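Local coordinates for protein K5 lyase (Enterobacteria phage k1-5, PDB 2X3H) that probably cleaves the glycosaminoglycan-like K5 capsule polysaccharide by an elimination (lyase) reaction, as a trimeric phage tail spike, at residues 213-218 and 235-240; 221-226 and 249-254; 241-246 and 264-269; 274-279 and 297-302; 288-293 and 317-322. All coordinates share one frame; numbering follows the deposited sequence.

Contact 1 (213-218 and 235-240); sequences KAAGCV and NYPQFG
C217 meets Y236 and P237 meets A215 where two successive coils of the parallel beta-helix lie one on the other, near a corner that the chain turns at C217. The second segment, 235-240, is loop, and P237 to G240 form a type I beta turn that lies against the first.

Backbone bonds set the alignment. The amide of F239 donates to A215 O at 3.0 Å, that of Q238 reaches K213 O, and C217 N in turn donates to G240 O at 2.9 Å. K213 O is doubly used: besides Q238 N it takes A215 N from its own segment, closing an inverse gamma turn centred on A214.

Aromatic contacts come next. Y236 lies flat under C217, whose CB sits 3.7 Å from the ring centroid and only 16° off the normal, a CH-pi contact over the face. With SG anti to the backbone N (chi1 -173°), the thiol is carried off the ring axis into an oblique sulfur-aromatic contact near the tyrosine hydroxyl, which bonds to S184 OG on the preceding coil. The F239 ring brings CE2 near A214 CB, while A215 N lies near its edge; farther along, Y266 meets this ring edge-to-face.

P237 supplies further apolar packing: its CG rests 3.8 Å from A215 CB and also against the CB of K213, whose ammonium leads away to the carbonyls of G208 and D153.

At the corner one water also spans the two segments, donating to V218 O at 2.9 Å and to F239 O at 2.8 Å.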
# COMPACT_ATOMS: atom_id res chain seq x y z
N LYS A 213 5.91 -27.71 -14.56
CA LYS A 213 6.71 -27.60 -15.78
C LYS A 213 7.59 -26.34 -15.70
O LYS A 213 7.12 -25.28 -15.28
CB LYS A 213 5.84 -27.60 -17.04
CG LYS A 213 6.66 -27.96 -18.28
CD LYS A 213 5.96 -27.66 -19.60
CE LYS A 213 4.67 -28.39 -19.77
NZ LYS A 213 4.24 -28.34 -21.21
N ALA A 214 8.85 -26.47 -16.11
CA ALA A 214 9.87 -25.42 -15.95
C ALA A 214 9.79 -24.34 -17.02
O ALA A 214 10.63 -24.28 -17.93
CB ALA A 214 11.27 -26.04 -15.93
N ALA A 215 8.76 -23.50 -16.94
CA ALA A 215 8.60 -22.40 -17.86
C ALA A 215 7.98 -21.21 -17.14
O ALA A 215 7.29 -21.37 -16.14
CB ALA A 215 7.74 -22.80 -19.06
N GLY A 216 8.24 -20.02 -17.66
CA GLY A 216 7.62 -18.80 -17.18
C GLY A 216 7.64 -17.75 -18.26
O GLY A 216 8.18 -17.96 -19.36
N CYS A 217 7.07 -16.59 -17.95
CA CYS A 217 6.99 -15.50 -18.91
C CYS A 217 8.25 -14.65 -18.85
O CYS A 217 9.10 -14.73 -19.73
CB CYS A 217 5.74 -14.66 -18.67
SG CYS A 217 5.47 -13.42 -19.94
N VAL A 218 8.40 -13.86 -17.79
CA VAL A 218 9.59 -13.01 -17.64
C VAL A 218 10.43 -13.56 -16.51
O VAL A 218 9.90 -13.81 -15.43
CB VAL A 218 9.19 -11.57 -17.25
CG1 VAL A 218 10.44 -10.69 -16.94
CG2 VAL A 218 8.34 -10.92 -18.33
N ASN A 235 -1.61 -18.73 -18.50
CA ASN A 235 -1.42 -20.18 -18.51
C ASN A 235 -0.00 -20.67 -18.31
O ASN A 235 0.30 -21.82 -18.64
CB ASN A 235 -1.95 -20.80 -19.81
CG ASN A 235 -3.35 -20.37 -20.15
OD1 ASN A 235 -3.59 -19.84 -21.23
ND2 ASN A 235 -4.29 -20.63 -19.25
N TYR A 236 0.87 -19.84 -17.76
CA TYR A 236 2.24 -20.31 -17.51
C TYR A 236 2.33 -21.22 -16.29
O TYR A 236 1.57 -21.06 -15.33
CB TYR A 236 3.21 -19.14 -17.34
CG TYR A 236 3.58 -18.42 -18.63
CD1 TYR A 236 2.75 -17.44 -19.16
CD2 TYR A 236 4.78 -18.70 -19.29
CE1 TYR A 236 3.09 -16.76 -20.32
CE2 TYR A 236 5.13 -18.02 -20.47
CZ TYR A 236 4.28 -17.05 -20.97
OH TYR A 236 4.60 -16.35 -22.09
N PRO A 237 3.26 -22.19 -16.32
CA PRO A 237 3.39 -23.13 -15.21
C PRO A 237 4.29 -22.66 -14.06
O PRO A 237 4.03 -21.60 -13.49
CB PRO A 237 3.92 -24.41 -15.90
CG PRO A 237 4.73 -23.89 -17.03
CD PRO A 237 4.15 -22.55 -17.45
N GLN A 238 5.33 -23.43 -13.71
CA GLN A 238 6.02 -23.23 -12.43
C GLN A 238 6.46 -21.79 -12.16
O GLN A 238 6.26 -21.27 -11.05
CB GLN A 238 7.26 -24.12 -12.33
CG GLN A 238 8.09 -23.89 -11.09
CD GLN A 238 7.56 -24.59 -9.87
OE1 GLN A 238 8.34 -25.08 -9.04
NE2 GLN A 238 6.24 -24.64 -9.73
N PHE A 239 7.08 -21.16 -13.15
CA PHE A 239 7.70 -19.85 -12.89
C PHE A 239 6.81 -18.66 -13.20
O PHE A 239 7.22 -17.50 -13.05
CB PHE A 239 9.10 -19.79 -13.49
CG PHE A 239 9.98 -20.88 -12.97
CD1 PHE A 239 10.40 -20.86 -11.65
CD2 PHE A 239 10.33 -21.96 -13.76
CE1 PHE A 239 11.17 -21.86 -11.13
CE2 PHE A 239 11.12 -22.97 -13.25
CZ PHE A 239 11.55 -22.92 -11.93
N GLY A 240 5.59 -18.94 -13.63
CA GLY A 240 4.52 -17.93 -13.66
C GLY A 240 4.75 -16.75 -14.58
O GLY A 240 5.33 -16.89 -15.67
O HOH W 1 8.76 -16.44 -15.11

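Contact 2 (221-226 and 249-254); sequences DSSVNS and SYNIVS
Y250 lies alongside N225 across this contact; both have positive phi, and their side chains run in the same direction, amide and ring planes 16° apart. Y250 CB lies 4.0 Å from N225 N and close to the end of the N225 side chain. CG stands beside the backbone N (chi1 -43°), and from there the ring extends past S249, whose CB covers one face 3.7 Å above the plane, off toward the rim. At the tip, OH bonds to D309 of the second subunit. The residue thus starts against the preceding coil at its CB and ends in the trimer interface at its OH.

On one flank of this pair S249 N donates to S223 O at 3.2 Å. S249 O receives V224 CA in a CA-H...O contact, and V224 CB packs 3.6 Å from the same S249 O. On the other flank I252 N donates to S226 O at 3.0 Å, just as strand 252-254 begins. N251 CB packs 3.5 Å from S226 O, and the rest of its side chain fills the bend between S223 and S226. S226 OG turns back to V224 O and also bonds to L197 N of the coil before.

Equivalent residues of left-handed backbone conformation, stacked coil upon coil and each followed by a strand, are characteristic of a tight turn in a parallel beta-helix.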
# COMPACT_ATOMS: atom_id res chain seq x y z
N ASP A 221 17.11 -13.02 -13.74
CA ASP A 221 18.04 -13.80 -12.93
C ASP A 221 19.18 -12.90 -12.48
O ASP A 221 20.01 -12.47 -13.30
CB ASP A 221 18.59 -14.97 -13.76
CG ASP A 221 19.55 -15.86 -12.97
OD1 ASP A 221 20.04 -15.44 -11.90
OD2 ASP A 221 19.82 -16.99 -13.43
N SER A 222 19.20 -12.59 -11.18
CA SER A 222 20.31 -11.87 -10.57
C SER A 222 20.47 -10.43 -11.07
O SER A 222 21.56 -9.87 -11.05
CB SER A 222 21.62 -12.67 -10.71
OG SER A 222 21.46 -13.96 -10.13
N SER A 223 19.38 -9.81 -11.52
CA SER A 223 19.46 -8.42 -11.96
C SER A 223 19.47 -7.48 -10.77
O SER A 223 19.04 -7.84 -9.66
CB SER A 223 18.28 -8.07 -12.87
OG SER A 223 17.07 -8.20 -12.13
N VAL A 224 19.94 -6.26 -11.01
CA VAL A 224 19.88 -5.20 -10.01
C VAL A 224 19.34 -3.92 -10.64
O VAL A 224 19.44 -3.73 -11.87
CB VAL A 224 21.28 -4.94 -9.37
CG1 VAL A 224 21.76 -6.18 -8.61
CG2 VAL A 224 22.30 -4.52 -10.42
N ASN A 225 18.77 -3.04 -9.81
CA ASN A 225 18.31 -1.72 -10.26
C ASN A 225 17.44 -1.79 -11.51
O ASN A 225 17.60 -0.98 -12.41
CB ASN A 225 19.49 -0.77 -10.52
CG ASN A 225 20.48 -0.72 -9.36
OD1 ASN A 225 21.70 -0.87 -9.55
ND2 ASN A 225 19.95 -0.55 -8.16
N SER A 226 16.51 -2.74 -11.55
CA SER A 226 15.70 -2.94 -12.74
C SER A 226 14.22 -2.84 -12.44
O SER A 226 13.79 -3.08 -11.29
CB SER A 226 16.01 -4.29 -13.38
OG SER A 226 17.35 -4.32 -13.89
N SER A 249 18.40 -8.24 -6.60
CA SER A 249 18.18 -7.27 -5.53
C SER A 249 17.92 -5.88 -6.12
O SER A 249 18.42 -5.55 -7.20
CB SER A 249 19.40 -7.20 -4.61
OG SER A 249 19.67 -8.43 -3.95
N TYR A 250 17.16 -5.06 -5.40
CA TYR A 250 16.96 -3.66 -5.79
C TYR A 250 16.16 -3.54 -7.09
O TYR A 250 16.38 -2.61 -7.88
CB TYR A 250 18.29 -2.88 -5.89
CG TYR A 250 19.25 -3.18 -4.75
CD1 TYR A 250 18.87 -2.96 -3.43
CD2 TYR A 250 20.53 -3.68 -5.01
CE1 TYR A 250 19.76 -3.26 -2.38
CE2 TYR A 250 21.40 -3.97 -3.97
CZ TYR A 250 21.01 -3.75 -2.66
OH TYR A 250 21.91 -4.06 -1.65
N ASN A 251 15.24 -4.47 -7.29
CA ASN A 251 14.32 -4.42 -8.42
C ASN A 251 12.94 -4.03 -7.95
O ASN A 251 12.60 -4.26 -6.79
CB ASN A 251 14.25 -5.79 -9.10
CG ASN A 251 15.62 -6.32 -9.50
OD1 ASN A 251 16.14 -7.27 -8.89
ND2 ASN A 251 16.20 -5.69 -10.50
N ILE A 252 12.14 -3.44 -8.84
CA ILE A 252 10.72 -3.22 -8.58
C ILE A 252 9.93 -4.01 -9.61
O ILE A 252 10.19 -3.89 -10.80
CB ILE A 252 10.33 -1.73 -8.70
CG1 ILE A 252 11.15 -0.88 -7.71
CG2 ILE A 252 8.82 -1.56 -8.43
CD1 ILE A 252 10.81 0.60 -7.74
N VAL A 253 8.99 -4.83 -9.14
CA VAL A 253 8.07 -5.57 -10.01
C VAL A 253 6.68 -5.02 -9.70
O VAL A 253 6.29 -4.98 -8.53
CB VAL A 253 8.08 -7.07 -9.70
CG1 VAL A 253 7.02 -7.81 -10.54
CG2 VAL A 253 9.49 -7.67 -9.90
N SER A 254 5.95 -4.56 -10.71
CA SER A 254 4.71 -3.83 -10.47
C SER A 254 3.66 -4.15 -11.53
O SER A 254 4.00 -4.38 -12.69
CB SER A 254 4.96 -2.32 -10.46
OG SER A 254 3.80 -1.63 -10.01

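Contact 3 (241-246 and 264-269); sequences AVELKG and VTYNGT
Segments 241-246 and 264-269 run parallel in register from A241 beside V264 to G246 beside T269, with strand axes 4.7 Å apart at closest and inclined by 23°. Six backbone bonds join them; V264 O takes two, from A241 N and V242 N, at the corner where the chain bends into the strand, and the ladder ends with G246 N on G268 O at 2.9 Å.

E243 and Y266 lie side by side on one face. With CG anti to the backbone N (chi1 174°) and the chain extended, the carboxylate comes alongside the ring at right angles to it: OE2 is 3.6 Å from Y266 CD1 and 3.6 Å from G268 CA, occupying the side on which a CB of G268 would lie. The opposite face pairs L244 with N267, whose OD1 sits 3.4 Å from L244 CB; its ND2 bonds to A295 O on the following coil. At the end, T269 OG1 lies against G246 CA at 3.6 Å.

The polar tips mostly look elsewhere, K245 NZ to a salt bridge with E270 and T269 OG1 to I273 O and G271 N. It is therefore the backbone amides that hold these two strands together, while the side chains add close packing between them and bonds to other parts of the chain.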
# COMPACT_ATOMS: atom_id res chain seq x y z
N ALA A 241 4.25 -15.59 -14.16
CA ALA A 241 4.31 -14.36 -14.95
C ALA A 241 5.66 -13.65 -14.81
O ALA A 241 6.23 -13.22 -15.81
CB ALA A 241 3.16 -13.41 -14.57
N VAL A 242 6.15 -13.52 -13.58
CA VAL A 242 7.44 -12.88 -13.32
C VAL A 242 8.20 -13.67 -12.28
O VAL A 242 7.72 -13.84 -11.15
CB VAL A 242 7.28 -11.42 -12.81
CG1 VAL A 242 8.66 -10.84 -12.45
CG2 VAL A 242 6.59 -10.55 -13.86
N GLU A 243 9.38 -14.16 -12.64
CA GLU A 243 10.31 -14.74 -11.66
C GLU A 243 11.53 -13.83 -11.44
O GLU A 243 12.14 -13.35 -12.41
CB GLU A 243 10.80 -16.14 -12.09
CG GLU A 243 11.87 -16.63 -11.11
CD GLU A 243 12.41 -18.04 -11.33
OE1 GLU A 243 12.38 -18.57 -12.46
OE2 GLU A 243 12.92 -18.62 -10.33
N LEU A 244 11.86 -13.57 -10.17
CA LEU A 244 13.16 -13.03 -9.78
C LEU A 244 13.96 -14.21 -9.26
O LEU A 244 13.43 -15.04 -8.51
CB LEU A 244 13.01 -11.98 -8.67
CG LEU A 244 12.22 -10.72 -9.00
CD1 LEU A 244 12.16 -9.81 -7.76
CD2 LEU A 244 12.78 -9.96 -10.22
N LYS A 245 15.23 -14.28 -9.62
CA LYS A 245 16.02 -15.47 -9.32
C LYS A 245 17.41 -15.14 -8.81
O LYS A 245 17.98 -14.10 -9.15
CB LYS A 245 16.13 -16.32 -10.59
CG LYS A 245 16.73 -17.71 -10.41
CD LYS A 245 16.72 -18.46 -11.75
CE LYS A 245 17.19 -19.89 -11.59
NZ LYS A 245 17.05 -20.63 -12.90
N GLY A 246 17.95 -16.03 -7.99
CA GLY A 246 19.34 -15.89 -7.53
C GLY A 246 19.57 -14.65 -6.69
O GLY A 246 18.82 -14.37 -5.77
N VAL A 264 1.88 -16.68 -9.74
CA VAL A 264 1.94 -15.44 -10.51
C VAL A 264 3.31 -14.76 -10.45
O VAL A 264 3.93 -14.55 -11.49
CB VAL A 264 0.78 -14.46 -10.20
CG1 VAL A 264 0.89 -13.21 -11.08
CG2 VAL A 264 -0.53 -15.15 -10.47
N THR A 265 3.78 -14.43 -9.24
CA THR A 265 5.19 -14.03 -9.07
C THR A 265 5.92 -15.08 -8.25
O THR A 265 5.34 -15.71 -7.35
CB THR A 265 5.34 -12.63 -8.44
OG1 THR A 265 4.92 -12.65 -7.08
CG2 THR A 265 4.54 -11.59 -9.22
N TYR A 266 7.20 -15.28 -8.58
CA TYR A 266 7.97 -16.38 -8.01
C TYR A 266 9.39 -15.89 -7.73
O TYR A 266 10.04 -15.34 -8.62
CB TYR A 266 8.01 -17.54 -9.03
CG TYR A 266 8.52 -18.84 -8.45
CD1 TYR A 266 9.89 -19.10 -8.39
CD2 TYR A 266 7.64 -19.80 -7.95
CE1 TYR A 266 10.37 -20.30 -7.85
CE2 TYR A 266 8.11 -20.99 -7.42
CZ TYR A 266 9.47 -21.24 -7.37
OH TYR A 266 9.94 -22.42 -6.83
N ASN A 267 9.86 -16.06 -6.49
CA ASN A 267 11.25 -15.78 -6.17
C ASN A 267 11.99 -17.10 -5.96
O ASN A 267 11.70 -17.83 -5.02
CB ASN A 267 11.35 -14.95 -4.88
CG ASN A 267 10.93 -13.52 -5.09
OD1 ASN A 267 10.86 -13.05 -6.22
ND2 ASN A 267 10.62 -12.82 -4.00
N GLY A 268 12.92 -17.41 -6.85
CA GLY A 268 13.61 -18.70 -6.77
C GLY A 268 15.12 -18.57 -6.79
O GLY A 268 15.66 -17.51 -7.03
N THR A 269 15.79 -19.69 -6.53
CA THR A 269 17.25 -19.71 -6.64
C THR A 269 17.77 -21.12 -6.84
O THR A 269 17.15 -22.09 -6.39
CB THR A 269 17.91 -19.09 -5.40
OG1 THR A 269 19.32 -19.00 -5.64
CG2 THR A 269 17.64 -19.94 -4.16

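Contact 4 (274-279 and 297-302); sequences APSNNL and KGSTNL
The tight part of this contact is a pair of asparagines, N278 and N301, lying side by side with their amides nearly coplanar, 6° apart. N301 OD1 is gripped twice, by N278 N at 2.9 Å and by N278 ND2 at 3.2 Å, while N301 ND2 donates in its own amide plane to P275 O at 3.0 Å, almost straight at 169°. L302 N then bonds to N278 O, and L279 CD1 packs 3.9 Å from L302 CG; beyond these leucines lie G282 and V306 of the second subunit. S276 OG belongs here too: placed beside its backbone N (chi1 -61°), it accepts S299 N at 3.1 Å and hands its own proton to A274 O.

The looser, exposed side is at K297: A274 CB still packs 3.5 Å from G298 N but meets K297 CB only at 4.1 Å, and the extended lysine chain leads away. A water bridges the two segments here, donating to P275 O and accepting from G298 N at 2.9 Å.

N277 and T300, both of left-handed backbone conformation, each precede one of the two asparagines. N278 OD1 accepts N251 N on the coil before, as N328 OD1 accepts N301 N on the coil after. Such stacked, hydrogen-bonded asparagines at a turn make an asparagine ladder, as in the parallel beta-helices of pectate lyases.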
# COMPACT_ATOMS: atom_id res chain seq x y z
N ALA A 274 19.08 -16.10 -2.27
CA ALA A 274 17.83 -15.91 -3.01
C ALA A 274 17.47 -14.43 -3.11
O ALA A 274 18.06 -13.60 -2.42
CB ALA A 274 16.70 -16.69 -2.34
N PRO A 275 16.52 -14.09 -3.99
CA PRO A 275 16.13 -12.69 -4.20
C PRO A 275 15.80 -11.98 -2.88
O PRO A 275 15.04 -12.51 -2.06
CB PRO A 275 14.89 -12.80 -5.10
CG PRO A 275 15.11 -14.08 -5.84
CD PRO A 275 15.76 -15.01 -4.85
N SER A 276 16.40 -10.81 -2.71
CA SER A 276 16.33 -10.06 -1.45
C SER A 276 16.28 -8.57 -1.77
O SER A 276 16.80 -8.13 -2.79
CB SER A 276 17.57 -10.37 -0.59
OG SER A 276 17.65 -11.75 -0.25
N ASN A 277 15.67 -7.78 -0.89
CA ASN A 277 15.63 -6.34 -1.11
C ASN A 277 14.94 -5.95 -2.43
O ASN A 277 15.39 -5.04 -3.13
CB ASN A 277 17.04 -5.74 -1.07
CG ASN A 277 17.59 -5.60 0.34
OD1 ASN A 277 18.76 -5.94 0.62
ND2 ASN A 277 16.78 -5.10 1.23
N ASN A 278 13.85 -6.64 -2.77
CA ASN A 278 13.04 -6.28 -3.93
C ASN A 278 11.67 -5.80 -3.49
O ASN A 278 11.18 -6.22 -2.44
CB ASN A 278 12.86 -7.49 -4.84
CG ASN A 278 14.18 -8.01 -5.34
OD1 ASN A 278 14.82 -7.38 -6.19
ND2 ASN A 278 14.61 -9.17 -4.81
N LEU A 279 11.08 -4.94 -4.32
CA LEU A 279 9.72 -4.45 -4.09
C LEU A 279 8.81 -5.08 -5.14
O LEU A 279 9.08 -4.98 -6.33
CB LEU A 279 9.70 -2.92 -4.23
CG LEU A 279 8.34 -2.23 -4.24
CD1 LEU A 279 7.56 -2.49 -2.94
CD2 LEU A 279 8.52 -0.73 -4.45
N LYS A 297 13.09 -17.85 -0.44
CA LYS A 297 13.98 -18.09 0.70
C LYS A 297 14.81 -16.87 1.09
O LYS A 297 15.55 -16.93 2.09
CB LYS A 297 14.92 -19.26 0.38
CG LYS A 297 14.22 -20.52 -0.10
CD LYS A 297 15.24 -21.62 -0.44
CE LYS A 297 14.55 -22.97 -0.63
NZ LYS A 297 15.54 -24.06 -0.88
N GLY A 298 14.69 -15.79 0.32
CA GLY A 298 15.46 -14.57 0.56
C GLY A 298 14.89 -13.67 1.65
O GLY A 298 13.98 -14.07 2.39
N SER A 299 15.41 -12.46 1.73
CA SER A 299 15.09 -11.58 2.85
C SER A 299 14.83 -10.13 2.45
O SER A 299 15.25 -9.66 1.38
CB SER A 299 16.23 -11.63 3.85
OG SER A 299 17.47 -11.38 3.21
N THR A 300 14.15 -9.44 3.36
CA THR A 300 13.84 -8.02 3.23
C THR A 300 13.24 -7.62 1.87
O THR A 300 13.60 -6.59 1.30
CB THR A 300 15.02 -7.10 3.67
OG1 THR A 300 16.15 -7.30 2.82
CG2 THR A 300 15.40 -7.43 5.12
N ASN A 301 12.33 -8.45 1.36
CA ASN A 301 11.49 -8.06 0.24
C ASN A 301 10.21 -7.45 0.76
O ASN A 301 9.72 -7.87 1.81
CB ASN A 301 11.15 -9.27 -0.63
CG ASN A 301 12.39 -9.94 -1.20
OD1 ASN A 301 13.07 -9.38 -2.07
ND2 ASN A 301 12.69 -11.14 -0.70
N LEU A 302 9.71 -6.46 0.03
CA LEU A 302 8.45 -5.80 0.38
C LEU A 302 7.45 -6.14 -0.71
O LEU A 302 7.60 -5.72 -1.86
CB LEU A 302 8.64 -4.29 0.47
CG LEU A 302 7.43 -3.42 0.82
CD1 LEU A 302 6.63 -3.95 1.98
CD2 LEU A 302 7.88 -1.97 1.09
O HOH W 2 13.35 -14.83 -2.04

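Contact 5 (288-293 and 317-322); sequences PKYAAV and QAHGVT
Y290 and H319 form an offset stack, ring centroids 4.3 Å apart and planes inclined by 30°. H319 ND1 sits 3.6 Å above the tyrosine plane over the ring centre, and CE1 reaches Y290 CZ at 3.3 Å. The tyrosine gets there because CG is anti to the backbone N (chi1 -171°), which swings the ring back across the neighbouring strand although its CB points away. Q317 comes to the rim instead, its OE1 near the ring plane and 3.8 Å from CE1.

Beside the stack, Y290 O lies in the plane of the imidazole, at its edge, and accepts H319 ND1 at 3.0 Å; a weak bond from H319 N meets the same oxygen. ND1 also makes a weak bond to Q317 O of its own segment. The other ring nitrogen, NE2, bonds to R354 NH1 of strand 349-355.

Past the corner at A292 and G320 the side chains become parallel neighbours: V293 CB packs 3.9 Å from V321 CG2, with T322 N donating to V293 O at 3.0 Å. At the far end a water links K289 O to Q317 N.

The imidazole is thus held from the coil before, by Y290, and from the coil after, by R354, which probably leaves it little freedom to rotate or flip.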
# COMPACT_ATOMS: atom_id res chain seq x y z
N PRO A 288 -4.91 -18.79 -9.97
CA PRO A 288 -3.71 -19.58 -10.12
C PRO A 288 -4.01 -20.99 -9.63
O PRO A 288 -5.08 -21.24 -9.04
CB PRO A 288 -2.72 -18.88 -9.18
CG PRO A 288 -3.60 -18.31 -8.08
CD PRO A 288 -4.88 -17.90 -8.79
N LYS A 289 -3.07 -21.90 -9.86
CA LYS A 289 -3.28 -23.30 -9.49
C LYS A 289 -2.58 -23.69 -8.20
O LYS A 289 -2.79 -24.79 -7.70
CB LYS A 289 -2.83 -24.23 -10.62
CG LYS A 289 -3.83 -24.37 -11.76
CD LYS A 289 -3.70 -23.28 -12.79
CE LYS A 289 -4.18 -23.75 -14.15
NZ LYS A 289 -5.52 -24.39 -14.10
N TYR A 290 -1.76 -22.79 -7.64
CA TYR A 290 -1.10 -23.08 -6.36
C TYR A 290 -0.95 -21.88 -5.45
O TYR A 290 -1.34 -21.94 -4.29
CB TYR A 290 0.27 -23.74 -6.59
CG TYR A 290 0.88 -24.26 -5.30
CD1 TYR A 290 0.54 -25.51 -4.80
CD2 TYR A 290 1.76 -23.47 -4.55
CE1 TYR A 290 1.09 -25.99 -3.62
CE2 TYR A 290 2.32 -23.94 -3.37
CZ TYR A 290 1.98 -25.20 -2.91
OH TYR A 290 2.53 -25.69 -1.74
N ALA A 291 -0.39 -20.79 -5.96
CA ALA A 291 -0.20 -19.59 -5.13
C ALA A 291 -0.16 -18.33 -5.97
O ALA A 291 0.25 -18.36 -7.13
CB ALA A 291 1.06 -19.71 -4.32
N ALA A 292 -0.59 -17.21 -5.39
CA ALA A 292 -0.40 -15.92 -6.06
C ALA A 292 1.08 -15.55 -6.07
O ALA A 292 1.64 -15.23 -7.13
CB ALA A 292 -1.23 -14.82 -5.40
N VAL A 293 1.70 -15.60 -4.90
CA VAL A 293 3.08 -15.12 -4.74
C VAL A 293 3.90 -16.12 -3.95
O VAL A 293 3.50 -16.53 -2.86
CB VAL A 293 3.09 -13.76 -3.98
CG1 VAL A 293 4.52 -13.36 -3.63
CG2 VAL A 293 2.41 -12.68 -4.79
N GLN A 317 -4.79 -27.24 -3.55
CA GLN A 317 -4.25 -26.54 -2.39
C GLN A 317 -4.05 -25.08 -2.77
O GLN A 317 -3.06 -24.71 -3.40
CB GLN A 317 -2.92 -27.15 -1.98
CG GLN A 317 -3.00 -28.60 -1.51
CD GLN A 317 -1.63 -29.24 -1.37
OE1 GLN A 317 -0.72 -28.96 -2.16
NE2 GLN A 317 -1.48 -30.13 -0.40
N ALA A 318 -5.01 -24.24 -2.37
CA ALA A 318 -5.01 -22.84 -2.74
C ALA A 318 -4.23 -22.02 -1.73
O ALA A 318 -4.48 -22.12 -0.53
CB ALA A 318 -6.45 -22.32 -2.85
N HIS A 319 -3.28 -21.22 -2.22
CA HIS A 319 -2.46 -20.35 -1.35
C HIS A 319 -2.51 -18.88 -1.80
O HIS A 319 -2.60 -18.59 -2.99
CB HIS A 319 -0.98 -20.76 -1.38
CG HIS A 319 -0.71 -22.14 -0.87
ND1 HIS A 319 -0.91 -23.27 -1.63
CD2 HIS A 319 -0.21 -22.57 0.31
CE1 HIS A 319 -0.54 -24.34 -0.94
NE2 HIS A 319 -0.12 -23.94 0.25
N GLY A 320 -2.39 -17.97 -0.82
CA GLY A 320 -2.25 -16.55 -1.11
C GLY A 320 -0.78 -16.28 -1.36
O GLY A 320 -0.34 -16.23 -2.53
N VAL A 321 -0.02 -16.16 -0.28
CA VAL A 321 1.44 -15.95 -0.35
C VAL A 321 2.16 -17.01 0.49
O VAL A 321 1.73 -17.34 1.58
CB VAL A 321 1.84 -14.53 0.16
CG1 VAL A 321 3.35 -14.31 0.06
CG2 VAL A 321 1.08 -13.44 -0.60
N THR A 322 3.25 -17.56 -0.05
CA THR A 322 4.11 -18.43 0.73
C THR A 322 5.44 -17.72 0.93
O THR A 322 5.86 -16.91 0.09
CB THR A 322 4.33 -19.81 0.06
OG1 THR A 322 5.29 -19.68 -1.00
CG2 THR A 322 3.00 -20.36 -0.48
O HOH W 3 -2.80 -26.65 -5.58

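From the N terminus, 213-218 opens contact 1, which closes one coil at 235-240. Before it does, 221-226 has opened contact 2, which closes at 249-254, so the two cross. Contact 3 begins at 241-246, after contact 1 is complete, and ends at 264-269, crossing contact 2. Contacts 4 and 5 follow in series and cross each other in the same way, 288-293 lying between 274-279 and 297-302. Contacts 2 and 4 stack along the edge that meets the second subunit, while contacts 1, 3 and 5 tie strands and corners elsewhere round the coils. Probable backbone hydrogen bonds link contact 3 to contacts 1, 2 and 5, and contact 2 to contact 4.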